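PDB 3W5M: alpha-L-rhamnosidase from Streptomyces avermitilis, which hydrolyses terminal non-reducing alpha-L-rhamnose residues from alpha-L-rhamnosides, releasing L-rhamnose from citrus flavonoids and gum arabic. Local coordinates for residues H866-L874 against V922-I930; I945-A956 against T969-L980. All blocks are in the same frame, centred on the assembly; numbering follows the deposited sequence.

Contact 1 (H866-L874 against V922-I930)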
loop_
_atom_site.group_PDB
_atom_site.type_symbol
_atom_site.label_atom_id
_atom_site.label_comp_id
_atom_site.label_asym_id
_atom_site.label_seq_id
_atom_site.Cartn_x
_atom_site.Cartn_y
_atom_site.Cartn_z
ATOM N N HIS A 866 -5.641 -30.750 -18.778
ATOM C CA HIS A 866 -4.331 -31.097 -18.233
ATOM C C HIS A 866 -4.117 -30.703 -16.773
ATOM O O HIS A 866 -3.057 -30.172 -16.433
ATOM C CB HIS A 866 -3.242 -30.476 -19.091
ATOM C CG HIS A 866 -3.327 -30.856 -20.535
ATOM N ND1 HIS A 866 -3.076 -32.137 -20.985
ATOM C CD2 HIS A 866 -3.607 -30.118 -21.635
ATOM C CE1 HIS A 866 -3.207 -32.170 -22.299
ATOM N NE2 HIS A 866 -3.530 -30.960 -22.719
ATOM N N THR A 867 -5.116 -30.971 -15.928
ATOM C CA THR A 867 -5.009 -30.766 -14.485
ATOM C C THR A 867 -3.821 -31.521 -13.889
ATOM O O THR A 867 -3.150 -31.004 -13.001
ATOM C CB THR A 867 -6.322 -31.132 -13.755
ATOM O OG1 THR A 867 -7.316 -30.177 -14.128
ATOM C CG2 THR A 867 -6.162 -31.074 -12.215
ATOM N N ASP A 868 -3.561 -32.733 -14.387
ATOM C CA ASP A 868 -2.410 -33.524 -13.936
ATOM C C ASP A 868 -1.068 -32.790 -14.114
ATOM O O ASP A 868 -0.218 -32.844 -13.224
ATOM C CB ASP A 868 -2.388 -34.905 -14.614
ATOM C CG ASP A 868 -2.284 -34.820 -16.133
ATOM O OD1 ASP A 868 -2.492 -33.730 -16.709
ATOM O OD2 ASP A 868 -1.987 -35.858 -16.752
ATOM N N VAL A 869 -0.911 -32.112 -15.250
ATOM C CA VAL A 869 0.231 -31.250 -15.555
ATOM C C VAL A 869 0.252 -30.010 -14.649
ATOM O O VAL A 869 1.316 -29.540 -14.241
ATOM C CB VAL A 869 0.192 -30.794 -17.021
ATOM C CG1 VAL A 869 1.262 -29.754 -17.328
ATOM C CG2 VAL A 869 0.354 -31.995 -17.951
ATOM N N ALA A 870 -0.927 -29.479 -14.348
ATOM C CA ALA A 870 -1.015 -28.326 -13.450
ATOM C C ALA A 870 -0.479 -28.725 -12.092
ATOM O O ALA A 870 0.316 -27.981 -11.508
ATOM C CB ALA A 870 -2.448 -27.822 -13.349
ATOM N N TYR A 871 -0.877 -29.899 -11.607
ATOM C CA TYR A 871 -0.393 -30.385 -10.324
ATOM C C TYR A 871 1.116 -30.589 -10.339
ATOM O O TYR A 871 1.775 -30.347 -9.334
ATOM C CB TYR A 871 -1.105 -31.662 -9.912
ATOM C CG TYR A 871 -2.358 -31.427 -9.085
ATOM C CD1 TYR A 871 -2.265 -31.058 -7.733
ATOM C CD2 TYR A 871 -3.638 -31.584 -9.647
ATOM C CE1 TYR A 871 -3.400 -30.851 -6.975
ATOM C CE2 TYR A 871 -4.782 -31.384 -8.889
ATOM C CZ TYR A 871 -4.653 -31.016 -7.556
ATOM O OH TYR A 871 -5.757 -30.829 -6.787
ATOM N N ARG A 872 1.649 -31.021 -11.479
ATOM C CA ARG A 872 3.082 -31.286 -11.599
ATOM C C ARG A 872 3.860 -29.991 -11.363
ATOM O O ARG A 872 4.809 -29.956 -10.565
ATOM C CB ARG A 872 3.416 -31.885 -12.972
ATOM C CG ARG A 872 4.837 -32.423 -13.105
ATOM C CD ARG A 872 5.031 -33.781 -12.427
ATOM N NE ARG A 872 6.279 -34.422 -12.853
ATOM C CZ ARG A 872 6.393 -35.234 -13.907
ATOM N NH1 ARG A 872 5.339 -35.530 -14.658
ATOM N NH2 ARG A 872 7.571 -35.760 -14.213
ATOM N N LEU A 873 3.429 -28.939 -12.049
ATOM C CA LEU A 873 3.959 -27.599 -11.838
ATOM C C LEU A 873 3.756 -27.115 -10.411
ATOM O O LEU A 873 4.662 -26.521 -9.823
ATOM C CB LEU A 873 3.340 -26.605 -12.815
ATOM C CG LEU A 873 3.651 -26.875 -14.279
ATOM C CD1 LEU A 873 3.043 -25.778 -15.107
ATOM C CD2 LEU A 873 5.156 -26.943 -14.493
ATOM N N LEU A 874 2.578 -27.382 -9.856
ATOM C CA LEU A 874 2.242 -26.894 -8.521
ATOM C C LEU A 874 3.154 -27.492 -7.444
ATOM O O LEU A 874 3.618 -26.771 -6.553
ATOM C CB LEU A 874 0.758 -27.129 -8.178
ATOM C CG LEU A 874 0.315 -26.494 -6.853
ATOM C CD1 LEU A 874 0.165 -24.985 -6.995
ATOM C CD2 LEU A 874 -0.986 -27.124 -6.363
ATOM N N VAL A 922 -1.213 -17.668 -8.413
ATOM C CA VAL A 922 -1.499 -19.106 -8.389
ATOM C C VAL A 922 -2.595 -19.453 -7.376
ATOM O O VAL A 922 -3.294 -20.479 -7.499
ATOM C CB VAL A 922 -0.201 -19.917 -8.089
ATOM C CG1 VAL A 922 0.283 -19.685 -6.660
ATOM C CG2 VAL A 922 -0.420 -21.401 -8.317
ATOM N N GLY A 923 -2.772 -18.574 -6.385
ATOM C CA GLY A 923 -3.763 -18.755 -5.337
ATOM C C GLY A 923 -5.135 -19.068 -5.895
ATOM O O GLY A 923 -5.782 -19.979 -5.428
ATOM N N GLU A 924 -5.582 -18.300 -6.880
ATOM C CA GLU A 924 -6.952 -18.461 -7.383
ATOM C C GLU A 924 -7.170 -19.843 -7.981
ATOM O O GLU A 924 -8.258 -20.366 -7.883
ATOM C CB GLU A 924 -7.321 -17.398 -8.412
ATOM C CG GLU A 924 -6.535 -17.445 -9.708
ATOM C CD GLU A 924 -7.072 -16.493 -10.754
ATOM O OE1 GLU A 924 -8.259 -16.651 -11.139
ATOM O OE2 GLU A 924 -6.317 -15.590 -11.198
ATOM N N TRP A 925 -6.131 -20.421 -8.588
ATOM C CA TRP A 925 -6.234 -21.792 -9.104
ATOM C C TRP A 925 -6.427 -22.802 -7.972
ATOM O O TRP A 925 -7.255 -23.704 -8.061
ATOM C CB TRP A 925 -5.040 -22.155 -9.993
ATOM C CG TRP A 925 -5.194 -23.543 -10.601
ATOM C CD1 TRP A 925 -5.738 -23.850 -11.836
ATOM C CD2 TRP A 925 -4.835 -24.801 -9.991
ATOM N NE1 TRP A 925 -5.719 -25.231 -12.024
ATOM C CE2 TRP A 925 -5.179 -25.829 -10.912
ATOM C CE3 TRP A 925 -4.240 -25.161 -8.764
ATOM C CZ2 TRP A 925 -4.955 -27.188 -10.640
ATOM C CZ3 TRP A 925 -4.018 -26.514 -8.494
ATOM C CH2 TRP A 925 -4.374 -27.510 -9.431
ATOM N N MET A 926 -5.691 -22.636 -6.875
ATOM C CA MET A 926 -5.869 -23.501 -5.751
ATOM C C MET A 926 -7.276 -23.391 -5.160
ATOM O O MET A 926 -7.866 -24.402 -4.771
ATOM C CB MET A 926 -4.824 -23.192 -4.665
ATOM C CG MET A 926 -3.386 -23.425 -5.078
ATOM S SD MET A 926 -2.325 -23.806 -3.656
ATOM C CE MET A 926 -2.459 -22.236 -2.792
ATOM N N TYR A 927 -7.807 -22.171 -5.063
ATOM C CA TYR A 927 -9.054 -21.972 -4.346
ATOM C C TYR A 927 -10.189 -22.529 -5.193
ATOM O O TYR A 927 -11.079 -23.178 -4.659
ATOM C CB TYR A 927 -9.266 -20.480 -3.963
ATOM C CG TYR A 927 -8.071 -19.889 -3.239
ATOM C CD1 TYR A 927 -7.287 -20.673 -2.375
ATOM C CD2 TYR A 927 -7.694 -18.569 -3.438
ATOM C CE1 TYR A 927 -6.176 -20.141 -1.725
ATOM C CE2 TYR A 927 -6.569 -18.038 -2.805
ATOM C CZ TYR A 927 -5.831 -18.825 -1.934
ATOM O OH TYR A 927 -4.722 -18.276 -1.303
ATOM N N ALA A 928 -10.082 -22.338 -6.510
ATOM C CA ALA A 928 -11.101 -22.800 -7.465
ATOM C C ALA A 928 -11.075 -24.316 -7.686
ATOM O O ALA A 928 -12.125 -24.925 -7.858
ATOM C CB ALA A 928 -10.984 -22.052 -8.786
ATOM N N ASN A 929 -9.890 -24.924 -7.609
ATOM C CA ASN A 929 -9.704 -26.334 -8.032
ATOM C C ASN A 929 -9.349 -27.330 -6.945
ATOM O O ASN A 929 -9.770 -28.495 -7.001
ATOM C CB ASN A 929 -8.679 -26.396 -9.141
ATOM C CG ASN A 929 -9.074 -25.564 -10.336
ATOM O OD1 ASN A 929 -8.489 -24.518 -10.597
ATOM N ND2 ASN A 929 -10.081 -26.015 -11.067
ATOM N N ILE A 930 -8.603 -26.898 -5.932
ATOM C CA ILE A 930 -8.310 -27.794 -4.832
ATOM C C ILE A 930 -9.412 -27.643 -3.807
ATOM O O ILE A 930 -10.008 -28.629 -3.372
ATOM C CB ILE A 930 -6.895 -27.564 -4.213
ATOM C CG1 ILE A 930 -5.827 -27.697 -5.303
ATOM C CG2 ILE A 930 -6.680 -28.512 -3.022
ATOM C CD1 ILE A 930 -4.411 -27.299 -4.904
#
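Trp925 drives its indole as a knob into the hole formed by Thr867, Ala870, Tyr871 and Leu874, a clear case of one large side chain bridging widely spaced helices. The axes of helices 867-874 and 923-929, both in the six-hairpin catalytic domain, come no nearer than 12.4 Å and run at 130°. Trp925 spans that distance because a chi1 of -176° sets CG opposite its backbone N. Trp925 CH2 points at the centre of the Tyr871 ring from 3.9 Å above the plane, giving a T-shaped pair with planes at 80°. Ala870 CB lies 3.7 Å from Trp925 CZ2, and Leu874 CD2 lies 3.8 Å from Trp925 CZ3. Leu874 CD2 also meets Ile930 CD1 tip to tip at 3.7 Å, while Leu874 CD1 packs on Val922 CG2, closing the buried end. The other end is looser: Thr867, partly exposed, brings CG2 only to 4.4 Å from Trp925 CZ2. Tyr871 OH passes Ile930 CG1 and hydrogen-bonds to the carbonyl oxygen of Arg948. Replacing Tyr871 by an alanine would probably open a gap beside the indole edge and leave the Arg948 carbonyl without this partner. Trp925 NE1 and Thr867 OG1 both hydrogen-bond to Thr862 OG1, so the polar atoms at this end look outside the pair, and cohesion between the two helices themselves rests on apolar and aromatic packing.

Contact 2 (I945-A956 against T969-L980)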
loop_
_atom_site.group_PDB
_atom_site.type_symbol
_atom_site.label_atom_id
_atom_site.label_comp_id
_atom_site.label_asym_id
_atom_site.label_seq_id
_atom_site.Cartn_x
_atom_site.Cartn_y
_atom_site.Cartn_z
ATOM N N ILE A 945 -18.840 -25.909 -7.404
ATOM C CA ILE A 945 -18.052 -26.731 -6.500
ATOM C C ILE A 945 -17.491 -27.918 -7.268
ATOM O O ILE A 945 -18.162 -28.952 -7.450
ATOM C CB ILE A 945 -18.871 -27.147 -5.266
ATOM C CG1 ILE A 945 -19.331 -25.866 -4.538
ATOM C CG2 ILE A 945 -18.078 -28.087 -4.382
ATOM C CD1 ILE A 945 -20.203 -26.075 -3.323
ATOM N N ARG A 946 -16.249 -27.754 -7.705
ATOM C CA ARG A 946 -15.597 -28.719 -8.584
ATOM C C ARG A 946 -14.152 -28.992 -8.104
ATOM O O ARG A 946 -13.194 -28.545 -8.740
ATOM C CB ARG A 946 -15.648 -28.212 -10.027
ATOM C CG ARG A 946 -15.158 -29.232 -11.040
ATOM C CD ARG A 946 -15.347 -28.791 -12.476
ATOM N NE ARG A 946 -15.041 -29.927 -13.339
ATOM C CZ ARG A 946 -15.153 -29.950 -14.662
ATOM N NH1 ARG A 946 -15.567 -28.877 -15.330
ATOM N NH2 ARG A 946 -14.838 -31.065 -15.314
ATOM N N PRO A 947 -14.012 -29.686 -6.952
ATOM C CA PRO A 947 -12.686 -30.098 -6.496
ATOM C C PRO A 947 -12.118 -31.122 -7.477
ATOM O O PRO A 947 -12.835 -32.047 -7.892
ATOM C CB PRO A 947 -12.961 -30.750 -5.137
ATOM C CG PRO A 947 -14.412 -31.119 -5.153
ATOM C CD PRO A 947 -15.058 -30.054 -5.977
ATOM N N ARG A 948 -10.860 -30.937 -7.865
ATOM C CA ARG A 948 -10.199 -31.881 -8.735
ATOM C C ARG A 948 -8.977 -32.462 -8.039
ATOM O O ARG A 948 -7.882 -31.920 -8.194
ATOM C CB ARG A 948 -9.785 -31.195 -10.034
ATOM C CG ARG A 948 -10.918 -30.539 -10.802
ATOM C CD ARG A 948 -10.342 -29.477 -11.697
ATOM N NE ARG A 948 -11.251 -28.989 -12.736
ATOM C CZ ARG A 948 -11.400 -29.560 -13.928
ATOM N NH1 ARG A 948 -10.735 -30.667 -14.222
ATOM N NH2 ARG A 948 -12.211 -29.026 -14.825
ATOM N N PRO A 949 -9.150 -33.572 -7.290
ATOM C CA PRO A 949 -8.018 -34.236 -6.639
ATOM C C PRO A 949 -6.952 -34.596 -7.666
ATOM O O PRO A 949 -7.259 -34.752 -8.856
ATOM C CB PRO A 949 -8.640 -35.504 -6.044
ATOM C CG PRO A 949 -10.101 -35.213 -5.956
ATOM C CD PRO A 949 -10.381 -34.371 -7.159
ATOM N N GLY A 950 -5.704 -34.688 -7.210
ATOM C CA GLY A 950 -4.558 -34.783 -8.108
ATOM C C GLY A 950 -3.303 -34.538 -7.296
ATOM O O GLY A 950 -3.383 -34.270 -6.080
ATOM N N GLY A 951 -2.146 -34.627 -7.950
ATOM C CA GLY A 951 -0.859 -34.478 -7.256
ATOM C C GLY A 951 -0.845 -35.227 -5.939
ATOM O O GLY A 951 -1.242 -36.387 -5.877
ATOM N N GLU A 952 -0.454 -34.547 -4.865
ATOM C CA GLU A 952 -0.296 -35.188 -3.573
ATOM C C GLU A 952 -1.458 -34.848 -2.676
ATOM O O GLU A 952 -1.429 -35.158 -1.479
ATOM C CB GLU A 952 1.001 -34.730 -2.885
ATOM C CG GLU A 952 2.177 -34.455 -3.810
ATOM C CD GLU A 952 3.402 -33.892 -3.084
ATOM O OE1 GLU A 952 3.429 -33.867 -1.830
ATOM O OE2 GLU A 952 4.344 -33.466 -3.783
ATOM N N VAL A 953 -2.478 -34.192 -3.235
ATOM C CA VAL A 953 -3.593 -33.735 -2.407
ATOM C C VAL A 953 -4.652 -34.830 -2.282
ATOM O O VAL A 953 -5.251 -35.223 -3.267
ATOM C CB VAL A 953 -4.262 -32.437 -2.946
ATOM C CG1 VAL A 953 -5.181 -31.859 -1.873
ATOM C CG2 VAL A 953 -3.229 -31.408 -3.391
ATOM N N THR A 954 -4.896 -35.303 -1.073
ATOM C CA THR A 954 -5.950 -36.294 -0.877
ATOM C C THR A 954 -7.022 -35.775 0.071
ATOM O O THR A 954 -7.951 -36.497 0.463
ATOM C CB THR A 954 -5.374 -37.619 -0.347
ATOM O OG1 THR A 954 -4.723 -37.395 0.916
ATOM C CG2 THR A 954 -4.390 -38.219 -1.364
ATOM N N SER A 955 -6.906 -34.499 0.430
ATOM C CA SER A 955 -7.628 -33.992 1.571
ATOM C C SER A 955 -7.550 -32.480 1.481
ATOM O O SER A 955 -6.465 -31.947 1.307
ATOM C CB SER A 955 -6.890 -34.458 2.827
ATOM O OG SER A 955 -7.739 -34.468 3.950
ATOM N N ALA A 956 -8.695 -31.800 1.557
ATOM C CA ALA A 956 -8.734 -30.328 1.593
ATOM C C ALA A 956 -9.975 -29.813 2.299
ATOM O O ALA A 956 -11.039 -30.454 2.289
ATOM C CB ALA A 956 -8.637 -29.728 0.191
ATOM N N THR A 969 -16.224 -25.987 1.947
ATOM C CA THR A 969 -16.003 -27.308 1.355
ATOM C C THR A 969 -15.059 -28.123 2.236
ATOM O O THR A 969 -14.226 -27.569 2.949
ATOM C CB THR A 969 -15.399 -27.272 -0.068
ATOM O OG1 THR A 969 -14.123 -26.608 -0.046
ATOM C CG2 THR A 969 -16.326 -26.593 -1.062
ATOM N N ARG A 970 -15.230 -29.445 2.206
ATOM C CA ARG A 970 -14.325 -30.363 2.867
ATOM C C ARG A 970 -14.429 -31.678 2.121
ATOM O O ARG A 970 -15.514 -32.260 2.049
ATOM C CB ARG A 970 -14.710 -30.566 4.319
ATOM C CG ARG A 970 -13.745 -31.494 5.039
ATOM C CD ARG A 970 -13.955 -31.438 6.537
ATOM N NE ARG A 970 -13.509 -32.669 7.181
ATOM C CZ ARG A 970 -13.980 -33.125 8.342
ATOM N NH1 ARG A 970 -14.926 -32.459 9.002
ATOM N NH2 ARG A 970 -13.512 -34.261 8.843
ATOM N N TRP A 971 -13.321 -32.127 1.552
ATOM C CA TRP A 971 -13.314 -33.403 0.849
ATOM C C TRP A 971 -12.118 -34.264 1.229
ATOM O O TRP A 971 -11.068 -33.753 1.645
ATOM C CB TRP A 971 -13.410 -33.221 -0.669
ATOM C CG TRP A 971 -12.288 -32.477 -1.336
ATOM C CD1 TRP A 971 -12.264 -31.144 -1.649
ATOM C CD2 TRP A 971 -11.056 -33.022 -1.824
ATOM N NE1 TRP A 971 -11.087 -30.823 -2.284
ATOM C CE2 TRP A 971 -10.330 -31.959 -2.411
ATOM C CE3 TRP A 971 -10.488 -34.310 -1.822
ATOM C CZ2 TRP A 971 -9.058 -32.137 -2.978
ATOM C CZ3 TRP A 971 -9.220 -34.484 -2.396
ATOM C CH2 TRP A 971 -8.525 -33.400 -2.957
ATOM N N GLN A 972 -12.297 -35.579 1.084
ATOM C CA GLN A 972 -11.280 -36.561 1.453
ATOM C C GLN A 972 -11.364 -37.747 0.505
ATOM O O GLN A 972 -12.463 -38.252 0.246
ATOM C CB GLN A 972 -11.508 -37.022 2.883
ATOM C CG GLN A 972 -10.472 -38.001 3.413
ATOM C CD GLN A 972 -10.623 -38.240 4.909
ATOM O OE1 GLN A 972 -11.596 -37.799 5.532
ATOM N NE2 GLN A 972 -9.663 -38.943 5.494
ATOM N N GLN A 973 -10.213 -38.145 -0.034
ATOM C CA GLN A 973 -10.042 -39.445 -0.707
ATOM C C GLN A 973 -9.408 -40.442 0.256
ATOM O O GLN A 973 -8.291 -40.207 0.749
ATOM C CB GLN A 973 -9.114 -39.323 -1.895
ATOM C CG GLN A 973 -9.730 -38.702 -3.120
ATOM C CD GLN A 973 -8.828 -38.837 -4.323
ATOM O OE1 GLN A 973 -7.616 -38.626 -4.234
ATOM N NE2 GLN A 973 -9.408 -39.187 -5.455
ATOM N N ARG A 974 -10.104 -41.547 0.530
ATOM C CA ARG A 974 -9.516 -42.622 1.317
ATOM C C ARG A 974 -10.069 -43.987 0.953
ATOM O O ARG A 974 -11.226 -44.114 0.547
ATOM C CB ARG A 974 -9.640 -42.358 2.810
ATOM C CG ARG A 974 -8.350 -42.662 3.556
ATOM C CD ARG A 974 -8.319 -41.997 4.925
ATOM N NE ARG A 974 -9.614 -42.109 5.599
ATOM C CZ ARG A 974 -10.051 -43.200 6.228
ATOM N NH1 ARG A 974 -9.297 -44.296 6.290
ATOM N NH2 ARG A 974 -11.251 -43.197 6.798
ATOM N N SER A 975 -9.211 -44.994 1.104
ATOM C CA SER A 975 -9.457 -46.380 0.668
ATOM C C SER A 975 -10.450 -46.539 -0.476
ATOM O O SER A 975 -11.463 -47.215 -0.327
ATOM C CB SER A 975 -9.824 -47.277 1.855
ATOM O OG SER A 975 -10.987 -46.802 2.489
ATOM N N GLY A 976 -10.151 -45.914 -1.615
ATOM C CA GLY A 976 -10.999 -46.009 -2.804
ATOM C C GLY A 976 -12.147 -45.010 -2.808
ATOM O O GLY A 976 -12.606 -44.576 -3.880
ATOM N N GLY A 977 -12.594 -44.638 -1.603
ATOM C CA GLY A 977 -13.764 -43.772 -1.402
ATOM C C GLY A 977 -13.497 -42.271 -1.420
ATOM O O GLY A 977 -12.383 -41.816 -1.120
ATOM N N PHE A 978 -14.538 -41.515 -1.774
ATOM C CA PHE A 978 -14.538 -40.051 -1.812
ATOM C C PHE A 978 -15.731 -39.538 -0.995
ATOM O O PHE A 978 -16.862 -40.001 -1.176
ATOM C CB PHE A 978 -14.631 -39.597 -3.272
ATOM C CG PHE A 978 -14.507 -38.111 -3.477
ATOM C CD1 PHE A 978 -13.251 -37.507 -3.600
ATOM C CD2 PHE A 978 -15.645 -37.308 -3.599
ATOM C CE1 PHE A 978 -13.136 -36.132 -3.819
ATOM C CE2 PHE A 978 -15.535 -35.932 -3.812
ATOM C CZ PHE A 978 -14.280 -35.344 -3.917
ATOM N N VAL A 979 -15.484 -38.615 -0.070
ATOM C CA VAL A 979 -16.568 -37.914 0.596
ATOM C C VAL A 979 -16.354 -36.394 0.442
ATOM O O VAL A 979 -15.252 -35.887 0.678
ATOM C CB VAL A 979 -16.727 -38.369 2.074
ATOM C CG1 VAL A 979 -15.413 -38.276 2.842
ATOM C CG2 VAL A 979 -17.832 -37.605 2.799
ATOM N N LEU A 980 -17.392 -35.690 -0.004
ATOM C CA LEU A 980 -17.391 -34.227 -0.015
ATOM C C LEU A 980 -18.557 -33.714 0.820
ATOM O O LEU A 980 -19.693 -34.179 0.661
ATOM C CB LEU A 980 -17.481 -33.691 -1.447
ATOM C CG LEU A 980 -17.781 -32.196 -1.691
ATOM C CD1 LEU A 980 -16.647 -31.286 -1.239
ATOM C CD2 LEU A 980 -18.008 -32.008 -3.173
#
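The antiparallel beta hairpin of strands 955-962 and 965-974, part of the beta-sheet C-terminal domain, illustrates how a strand pair can be joined to the irregular chain that leads into it. Ala956 and Trp971 form a hydrogen-bonded pair: Trp971 N donates to Ala956 O at 2.9 Å, and Ala956 N returns a bond to Trp971 O. Ser955 and Gln972 follow as a non-hydrogen-bonded pair, and Gln973 N then donates to Thr954 O at 2.8 Å, nearly straight at 169°. Around these rungs the indole of Trp971 is clasped on two faces. Trp971 CG stands between the backbone N and the carbonyl carbon (chi1 62°), which folds the ring back over the neighbouring strand, where Ala956 CB lies 3.4 Å above the ring plane. Over the opposite face come two prolines of the preceding loop. Pro947 CB makes a CH-pi contact 3.8 Å from the centroid of the five-membered ring of Trp971, and Pro949 CG does the same over the six-membered ring of Trp971 at 4.1 Å. The Val953 side chain crosses the indole at about a right angle, its CG1 touching Trp971 CH2 at 3.8 Å. The prolines also join the indole to the next strand: Pro949 CG meets Phe978 CE1 at 3.8 Å, and Pro947 CG comes against the edge of the Phe978 ring. Farther along, Ile945 CG2 touches both Thr969 CG2 and Leu980 CD2. A type II' turn from Gly950 to Val953 brings the chain round from Pro949 to the strand. Since the buried Trp971 NE1 donates to Ile930 O, its one polar atom is satisfied; the rest of the ring holds loop and hairpin together by proline CH-pi and apolar contacts, with backbone bonds fixing the register.

In the fold
Contact 1 closes at Ile930 before contact 2 opens at Ile945, so the two follow one another in series along the chain, their centres 14 Å apart. They lie in different parts of the fold: contact 1 between helices of the catalytic domain, contact 2 on inner strands of the C-terminal domain's antiparallel sheet and the loop before them. That sheet also includes strand 600-604, just before helix 607-622 of the catalytic domain. Across the boundary segment 945-956 lies against helix 867-875; Tyr871 CG comes within 3.4 Å of Gly951 N, and the backbones of Asn929 and Arg948 are hydrogen-bonded. The two domains therefore pack directly on each other here, away from the rhamnose and calcium sites.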